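Long-range contact in large ribosomal subunit protein uL10 (PDB 1ZAV), which probably forms part of the ribosomal stalk, binding large-subunit rRNA and L7/L12 dimers and helping the ribosome interact with GTP-bound translation factors: residues A[19-31]-A[114-126]. Residues are numbered along the deposited sequence; the frame is centred on the assembly and turned at random.
Sequences FKKTSLILFADFL and LKGGFLEGKKFTA
Ile25 and Phe118 form a hydrogen-bonded pair between antiparallel strands 24-28 and 114-119, neighbours in the five-stranded sheet of the uL10 fold. Ile25 N gives to Phe118 O at 3.0 Å, and Phe118 N gives back to Ile25 O at 2.8 Å. Both donors lie in the carbonyl planes. Strand 114-119 then turns back through a type I' beta turn, Leu119 to Lys122, into strand 122-125, an edge strand within this chain.

Phe27 lies on the same face as Ile25 and Phe118. Phe27 CB sits 3.9 Å from Gly116 O. Its CG is anti to the carbonyl carbon (chi1 -57°), which turns one ring edge to Gly116 and Gly117. Phe27 CD2 comes 3.6 Å from Gly116 O and 3.8 Å from Gly117 CA. Phe27 CE2 goes on to meet Phe118 CE1 at 4.1 Å, ring edge to ring edge. With an alanine in place of Phe27, Gly117 CA and Phe118 CE1 would probably lose their aromatic neighbour and a gap would open beside them.

Gly117 has no room for a side chain: a CB there would clash with Ile25 O. On the other face, the Phe124 ring edge meets Leu24 CD1 through CE2 and Leu26 CD1 through CZ. Helix 126-133 also packs on this ring through Val129 and Ile132. At the hairpin end, Glu120 N bonds Ser23 O at 2.8 Å, with the donor 38° out of the carbonyl plane.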
ATOM      1  N   PHE A  19      26.346  19.238  -3.423  1.00 48.77           N
ATOM      2  CA  PHE A  19      25.810  18.097  -2.680  1.00 51.04           C
ATOM      3  C   PHE A  19      24.998  18.509  -1.457  1.00 52.13           C
ATOM      4  O   PHE A  19      24.226  17.711  -0.921  1.00 52.35           O
ATOM      5  CB  PHE A  19      26.930  17.135  -2.248  1.00 48.63           C
ATOM      6  CG  PHE A  19      27.618  16.433  -3.391  1.00 49.43           C
ATOM      7  CD1 PHE A  19      27.017  16.346  -4.647  1.00 50.70           C
ATOM      8  CD2 PHE A  19      28.858  15.836  -3.206  1.00 47.15           C
ATOM      9  CE1 PHE A  19      27.648  15.684  -5.697  1.00 48.77           C
ATOM     10  CE2 PHE A  19      29.499  15.167  -4.248  1.00 49.78           C
ATOM     11  CZ  PHE A  19      28.891  15.091  -5.499  1.00 48.36           C
ATOM     12  N   LYS A  20      25.170  19.747  -1.003  1.00 53.75           N
ATOM     13  CA  LYS A  20      24.415  20.222   0.145  1.00 55.52           C
ATOM     14  C   LYS A  20      22.988  20.595  -0.243  1.00 55.38           C
ATOM     15  O   LYS A  20      22.132  20.771   0.622  1.00 56.31           O
ATOM     16  CB  LYS A  20      25.089  21.442   0.784  1.00 59.30           C
ATOM     17  CG  LYS A  20      26.313  21.130   1.629  1.00 62.94           C
ATOM     18  CD  LYS A  20      26.747  22.358   2.424  1.00 66.61           C
ATOM     19  CE  LYS A  20      25.655  22.809   3.389  1.00 68.67           C
ATOM     20  NZ  LYS A  20      25.974  24.115   4.032  1.00 71.22           N
ATOM     21  N   LYS A  21      22.720  20.719  -1.539  1.00 54.07           N
ATOM     22  CA  LYS A  21      21.377  21.092  -1.964  1.00 55.51           C
ATOM     23  C   LYS A  21      20.676  20.085  -2.878  1.00 53.46           C
ATOM     24  O   LYS A  21      19.535  20.301  -3.272  1.00 55.56           O
ATOM     25  CB  LYS A  21      21.399  22.456  -2.658  1.00 58.07           C
ATOM     26  CG  LYS A  21      21.867  22.430  -4.105  1.00 61.68           C
ATOM     27  CD  LYS A  21      21.324  23.651  -4.853  1.00 66.03           C
ATOM     28  CE  LYS A  21      21.565  23.558  -6.354  1.00 67.70           C
ATOM     29  NZ  LYS A  21      20.799  24.594  -7.108  1.00 69.40           N
ATOM     30  N   THR A  22      21.357  18.997  -3.210  1.00 50.82           N
ATOM     31  CA  THR A  22      20.799  17.968  -4.088  1.00 48.90           C
ATOM     32  C   THR A  22      19.727  17.123  -3.416  1.00 48.00           C
ATOM     33  O   THR A  22      19.727  16.965  -2.195  1.00 49.68           O
ATOM     34  CB  THR A  22      21.896  17.024  -4.566  1.00 47.97           C
ATOM     35  OG1 THR A  22      22.668  16.588  -3.437  1.00 47.49           O
ATOM     36  CG2 THR A  22      22.794  17.729  -5.572  1.00 49.18           C
ATOM     37  N   SER A  23      18.817  16.579  -4.223  1.00 45.13           N
ATOM     38  CA  SER A  23      17.745  15.734  -3.716  1.00 42.77           C
ATOM     39  C   SER A  23      18.047  14.283  -4.097  1.00 41.59           C
ATOM     40  O   SER A  23      17.372  13.353  -3.661  1.00 41.35           O
ATOM     41  CB  SER A  23      16.397  16.170  -4.299  1.00 43.71           C
ATOM     42  OG  SER A  23      16.325  15.920  -5.693  1.00 43.16           O
ATOM     43  N   LEU A  24      19.078  14.111  -4.911  1.00 39.36           N
ATOM     44  CA  LEU A  24      19.514  12.800  -5.358  1.00 40.02           C
ATOM     45  C   LEU A  24      20.987  12.834  -5.731  1.00 39.27           C
ATOM     46  O   LEU A  24      21.472  13.793  -6.336  1.00 40.57           O
ATOM     47  CB  LEU A  24      18.700  12.334  -6.586  1.00 36.85           C
ATOM     48  CG  LEU A  24      19.321  11.149  -7.347  1.00 37.26           C
ATOM     49  CD1 LEU A  24      19.218   9.903  -6.480  1.00 40.27           C
ATOM     50  CD2 LEU A  24      18.605  10.903  -8.679  1.00 36.47           C
ATOM     51  N   ILE A  25      21.688  11.784  -5.328  1.00 38.77           N
ATOM     52  CA  ILE A  25      23.088  11.576  -5.645  1.00 39.20           C
ATOM     53  C   ILE A  25      23.126  10.066  -5.885  1.00 39.69           C
ATOM     54  O   ILE A  25      22.916   9.285  -4.960  1.00 40.14           O
ATOM     55  CB  ILE A  25      24.047  11.930  -4.463  1.00 40.48           C
ATOM     56  CG1 ILE A  25      23.965  13.424  -4.140  1.00 42.89           C
ATOM     57  CG2 ILE A  25      25.483  11.587  -4.843  1.00 42.44           C
ATOM     58  CD1 ILE A  25      24.800  13.846  -2.908  1.00 45.37           C
ATOM     59  N   LEU A  26      23.337   9.660  -7.131  1.00 39.16           N
ATOM     60  CA  LEU A  26      23.411   8.244  -7.461  1.00 39.90           C
ATOM     61  C   LEU A  26      24.770   7.968  -8.097  1.00 40.02           C
ATOM     62  O   LEU A  26      25.204   8.667  -9.019  1.00 42.32           O
ATOM     63  CB  LEU A  26      22.251   7.848  -8.395  1.00 39.64           C
ATOM     64  CG  LEU A  26      22.177   6.382  -8.842  1.00 37.92           C
ATOM     65  CD1 LEU A  26      20.762   6.020  -9.265  1.00 38.92           C
ATOM     66  CD2 LEU A  26      23.159   6.152  -9.971  1.00 40.58           C
ATOM     67  N   PHE A  27      25.450   6.944  -7.589  1.00 38.39           N
ATOM     68  CA  PHE A  27      26.773   6.593  -8.071  1.00 39.44           C
ATOM     69  C   PHE A  27      26.710   5.468  -9.075  1.00 41.41           C
ATOM     70  O   PHE A  27      26.147   4.416  -8.785  1.00 43.15           O
ATOM     71  CB  PHE A  27      27.634   6.190  -6.887  1.00 38.16           C
ATOM     72  CG  PHE A  27      27.720   7.256  -5.836  1.00 38.46           C
ATOM     73  CD1 PHE A  27      28.646   8.291  -5.955  1.00 40.91           C
ATOM     74  CD2 PHE A  27      26.863   7.236  -4.736  1.00 40.29           C
ATOM     75  CE1 PHE A  27      28.722   9.301  -4.983  1.00 37.98           C
ATOM     76  CE2 PHE A  27      26.929   8.241  -3.757  1.00 43.45           C
ATOM     77  CZ  PHE A  27      27.864   9.272  -3.886  1.00 40.00           C
ATOM     78  N   ALA A  28      27.311   5.697 -10.239  1.00 43.47           N
ATOM     79  CA  ALA A  28      27.308   4.720 -11.326  1.00 44.16           C
ATOM     80  C   ALA A  28      28.670   4.417 -11.943  1.00 45.47           C
ATOM     81  O   ALA A  28      29.543   5.286 -12.036  1.00 47.33           O
ATOM     82  CB  ALA A  28      26.361   5.192 -12.422  1.00 44.09           C
ATOM     83  N   ASP A  29      28.834   3.169 -12.369  1.00 46.14           N
ATOM     84  CA  ASP A  29      30.041   2.717 -13.048  1.00 46.00           C
ATOM     85  C   ASP A  29      29.715   2.980 -14.515  1.00 46.16           C
ATOM     86  O   ASP A  29      28.822   2.341 -15.068  1.00 44.74           O
ATOM     87  CB  ASP A  29      30.243   1.215 -12.826  1.00 45.04           C
ATOM     88  CG  ASP A  29      31.367   0.639 -13.669  1.00 47.15           C
ATOM     89  OD1 ASP A  29      31.800   1.294 -14.643  1.00 44.76           O
ATOM     90  OD2 ASP A  29      31.811  -0.487 -13.366  1.00 50.70           O
ATOM     91  N   PHE A  30      30.418   3.919 -15.140  1.00 45.55           N
ATOM     92  CA  PHE A  30      30.152   4.256 -16.535  1.00 46.85           C
ATOM     93  C   PHE A  30      31.304   3.857 -17.461  1.00 46.42           C
ATOM     94  O   PHE A  30      31.393   4.319 -18.606  1.00 45.96           O
ATOM     95  CB  PHE A  30      29.871   5.758 -16.646  1.00 46.39           C
ATOM     96  CG  PHE A  30      29.107   6.153 -17.884  1.00 49.09           C
ATOM     97  CD1 PHE A  30      27.828   5.651 -18.116  1.00 49.69           C
ATOM     98  CD2 PHE A  30      29.663   7.034 -18.811  1.00 47.84           C
ATOM     99  CE1 PHE A  30      27.105   6.023 -19.253  1.00 51.06           C
ATOM    100  CE2 PHE A  30      28.949   7.413 -19.953  1.00 51.30           C
ATOM    101  CZ  PHE A  30      27.669   6.904 -20.174  1.00 50.14           C
ATOM    102  N   LEU A  31      32.181   2.990 -16.958  1.00 45.79           N
ATOM    103  CA  LEU A  31      33.328   2.512 -17.724  1.00 45.56           C
ATOM    104  C   LEU A  31      32.863   1.788 -18.983  1.00 46.23           C
ATOM    105  O   LEU A  31      31.862   1.078 -18.959  1.00 47.18           O
ATOM    106  CB  LEU A  31      34.169   1.555 -16.872  1.00 45.88           C
ATOM    107  CG  LEU A  31      34.829   2.142 -15.620  1.00 46.27           C
ATOM    108  CD1 LEU A  31      35.416   1.026 -14.774  1.00 47.07           C
ATOM    109  CD2 LEU A  31      35.908   3.124 -16.032  1.00 45.28           C
ATOM    110  N   LEU A 114      24.910   0.165 -11.242  1.00 46.51           N
ATOM    111  CA  LEU A 114      24.185   1.269 -10.631  1.00 45.92           C
ATOM    112  C   LEU A 114      24.282   0.953  -9.142  1.00 45.98           C
ATOM    113  O   LEU A 114      23.396   0.347  -8.543  1.00 46.64           O
ATOM    114  CB  LEU A 114      22.728   1.300 -11.097  1.00 47.38           C
ATOM    115  CG  LEU A 114      22.522   1.485 -12.604  1.00 47.34           C
ATOM    116  CD1 LEU A 114      21.043   1.629 -12.905  1.00 49.37           C
ATOM    117  CD2 LEU A 114      23.280   2.713 -13.085  1.00 46.36           C
ATOM    118  N   LYS A 115      25.390   1.398  -8.568  1.00 46.40           N
ATOM    119  CA  LYS A 115      25.772   1.152  -7.179  1.00 45.08           C
ATOM    120  C   LYS A 115      24.942   1.612  -5.985  1.00 43.91           C
ATOM    121  O   LYS A 115      25.077   1.046  -4.897  1.00 43.15           O
ATOM    122  CB  LYS A 115      27.209   1.634  -7.012  1.00 43.44           C
ATOM    123  CG  LYS A 115      28.152   0.943  -7.967  1.00 45.57           C
ATOM    124  CD  LYS A 115      29.609   1.238  -7.683  1.00 47.03           C
ATOM    125  CE  LYS A 115      30.030   2.608  -8.174  1.00 46.27           C
ATOM    126  NZ  LYS A 115      31.513   2.741  -8.097  1.00 48.63           N
ATOM    127  N   GLY A 116      24.094   2.619  -6.165  1.00 42.52           N
ATOM    128  CA  GLY A 116      23.296   3.122  -5.056  1.00 40.56           C
ATOM    129  C   GLY A 116      23.535   4.610  -4.861  1.00 42.24           C
ATOM    130  O   GLY A 116      24.061   5.271  -5.758  1.00 40.70           O
ATOM    131  N   GLY A 117      23.161   5.144  -3.701  1.00 43.38           N
ATOM    132  CA  GLY A 117      23.364   6.563  -3.455  1.00 42.58           C
ATOM    133  C   GLY A 117      22.497   7.110  -2.339  1.00 42.60           C
ATOM    134  O   GLY A 117      22.198   6.407  -1.377  1.00 42.82           O
ATOM    135  N   PHE A 118      22.095   8.370  -2.467  1.00 40.96           N
ATOM    136  CA  PHE A 118      21.257   9.006  -1.466  1.00 41.29           C
ATOM    137  C   PHE A 118      20.062   9.664  -2.114  1.00 41.45           C
ATOM    138  O   PHE A 118      20.193  10.401  -3.097  1.00 40.99           O
ATOM    139  CB  PHE A 118      22.048  10.063  -0.683  1.00 43.19           C
ATOM    140  CG  PHE A 118      23.231   9.512   0.050  1.00 43.87           C
ATOM    141  CD1 PHE A 118      24.458   9.368  -0.587  1.00 43.69           C
ATOM    142  CD2 PHE A 118      23.113   9.117   1.385  1.00 44.16           C
ATOM    143  CE1 PHE A 118      25.559   8.836   0.092  1.00 44.40           C
ATOM    144  CE2 PHE A 118      24.198   8.588   2.067  1.00 42.45           C
ATOM    145  CZ  PHE A 118      25.428   8.445   1.422  1.00 43.37           C
ATOM    146  N   LEU A 119      18.892   9.410  -1.553  1.00 42.93           N
ATOM    147  CA  LEU A 119      17.670   9.984  -2.085  1.00 45.78           C
ATOM    148  C   LEU A 119      16.999  10.789  -0.981  1.00 46.00           C
ATOM    149  O   LEU A 119      16.607  10.242   0.049  1.00 45.70           O
ATOM    150  CB  LEU A 119      16.744   8.871  -2.591  1.00 45.82           C
ATOM    151  CG  LEU A 119      15.730   9.235  -3.683  1.00 50.49           C
ATOM    152  CD1 LEU A 119      15.036   7.962  -4.161  1.00 51.52           C
ATOM    153  CD2 LEU A 119      14.707  10.231  -3.153  1.00 50.24           C
ATOM    154  N   GLU A 120      16.885  12.095  -1.202  1.00 44.89           N
ATOM    155  CA  GLU A 120      16.274  12.990  -0.236  1.00 46.68           C
ATOM    156  C   GLU A 120      16.865  12.773   1.157  1.00 47.70           C
ATOM    157  O   GLU A 120      16.148  12.690   2.155  1.00 47.78           O
ATOM    158  CB  GLU A 120      14.751  12.798  -0.256  1.00 49.21           C
ATOM    159  CG  GLU A 120      14.180  13.113  -1.647  1.00 50.66           C
ATOM    160  CD  GLU A 120      12.658  13.116  -1.736  1.00 52.18           C
ATOM    161  OE1 GLU A 120      12.147  13.431  -2.833  1.00 49.59           O
ATOM    162  OE2 GLU A 120      11.976  12.810  -0.733  1.00 51.83           O
ATOM    163  N   GLY A 121      18.191  12.678   1.199  1.00 48.44           N
ATOM    164  CA  GLY A 121      18.895  12.491   2.453  1.00 50.80           C
ATOM    165  C   GLY A 121      18.883  11.081   3.016  1.00 53.22           C
ATOM    166  O   GLY A 121      19.286  10.872   4.165  1.00 54.58           O
ATOM    167  N   LYS A 122      18.425  10.115   2.223  1.00 51.74           N
ATOM    168  CA  LYS A 122      18.372   8.726   2.675  1.00 52.21           C
ATOM    169  C   LYS A 122      19.257   7.854   1.798  1.00 49.98           C
ATOM    170  O   LYS A 122      19.186   7.919   0.578  1.00 48.28           O
ATOM    171  CB  LYS A 122      16.936   8.198   2.615  1.00 56.91           C
ATOM    172  CG  LYS A 122      15.944   8.948   3.490  1.00 61.58           C
ATOM    173  CD  LYS A 122      14.498   8.553   3.168  1.00 65.49           C
ATOM    174  CE  LYS A 122      14.257   7.060   3.364  1.00 67.49           C
ATOM    175  NZ  LYS A 122      12.841   6.674   3.091  1.00 71.27           N
ATOM    176  N   LYS A 123      20.084   7.027   2.425  1.00 48.64           N
ATOM    177  CA  LYS A 123      20.975   6.143   1.686  1.00 48.12           C
ATOM    178  C   LYS A 123      20.186   4.976   1.088  1.00 47.07           C
ATOM    179  O   LYS A 123      19.290   4.442   1.732  1.00 48.05           O
ATOM    180  CB  LYS A 123      22.057   5.602   2.626  1.00 48.21           C
ATOM    181  CG  LYS A 123      23.034   4.637   1.984  1.00 47.59           C
ATOM    182  CD  LYS A 123      24.069   4.153   2.990  1.00 48.84           C
ATOM    183  CE  LYS A 123      25.104   3.271   2.321  1.00 51.19           C
ATOM    184  NZ  LYS A 123      26.163   2.822   3.266  1.00 50.86           N
ATOM    185  N   PHE A 124      20.496   4.604  -0.149  1.00 45.87           N
ATOM    186  CA  PHE A 124      19.832   3.457  -0.768  1.00 45.83           C
ATOM    187  C   PHE A 124      20.906   2.605  -1.427  1.00 46.15           C
ATOM    188  O   PHE A 124      21.936   3.126  -1.871  1.00 43.80           O
ATOM    189  CB  PHE A 124      18.749   3.888  -1.776  1.00 46.76           C
ATOM    190  CG  PHE A 124      19.269   4.630  -2.984  1.00 46.93           C
ATOM    191  CD1 PHE A 124      19.725   3.942  -4.103  1.00 44.89           C
ATOM    192  CD2 PHE A 124      19.258   6.022  -3.013  1.00 46.47           C
ATOM    193  CE1 PHE A 124      20.159   4.625  -5.235  1.00 45.97           C
ATOM    194  CE2 PHE A 124      19.691   6.714  -4.138  1.00 45.68           C
ATOM    195  CZ  PHE A 124      20.142   6.012  -5.255  1.00 44.70           C
ATOM    196  N   THR A 125      20.686   1.292  -1.460  1.00 44.55           N
ATOM    197  CA  THR A 125      21.656   0.375  -2.036  1.00 45.33           C
ATOM    198  C   THR A 125      21.376   0.080  -3.499  1.00 45.61           C
ATOM    199  O   THR A 125      20.333   0.456  -4.029  1.00 45.48           O
ATOM    200  CB  THR A 125      21.670  -0.962  -1.275  1.00 47.13           C
ATOM    201  OG1 THR A 125      20.372  -1.559  -1.360  1.00 47.26           O
ATOM    202  CG2 THR A 125      22.027  -0.738   0.193  1.00 49.41           C
ATOM    203  N   ALA A 126      22.320  -0.609  -4.136  1.00 47.63           N
ATOM    204  CA  ALA A 126      22.206  -0.973  -5.544  1.00 49.76           C
ATOM    205  C   ALA A 126      20.905  -1.717  -5.844  1.00 51.11           C
ATOM    206  O   ALA A 126      20.223  -1.414  -6.825  1.00 52.62           O
ATOM    207  CB  ALA A 126      23.402  -1.820  -5.953  1.00 48.69           C
TER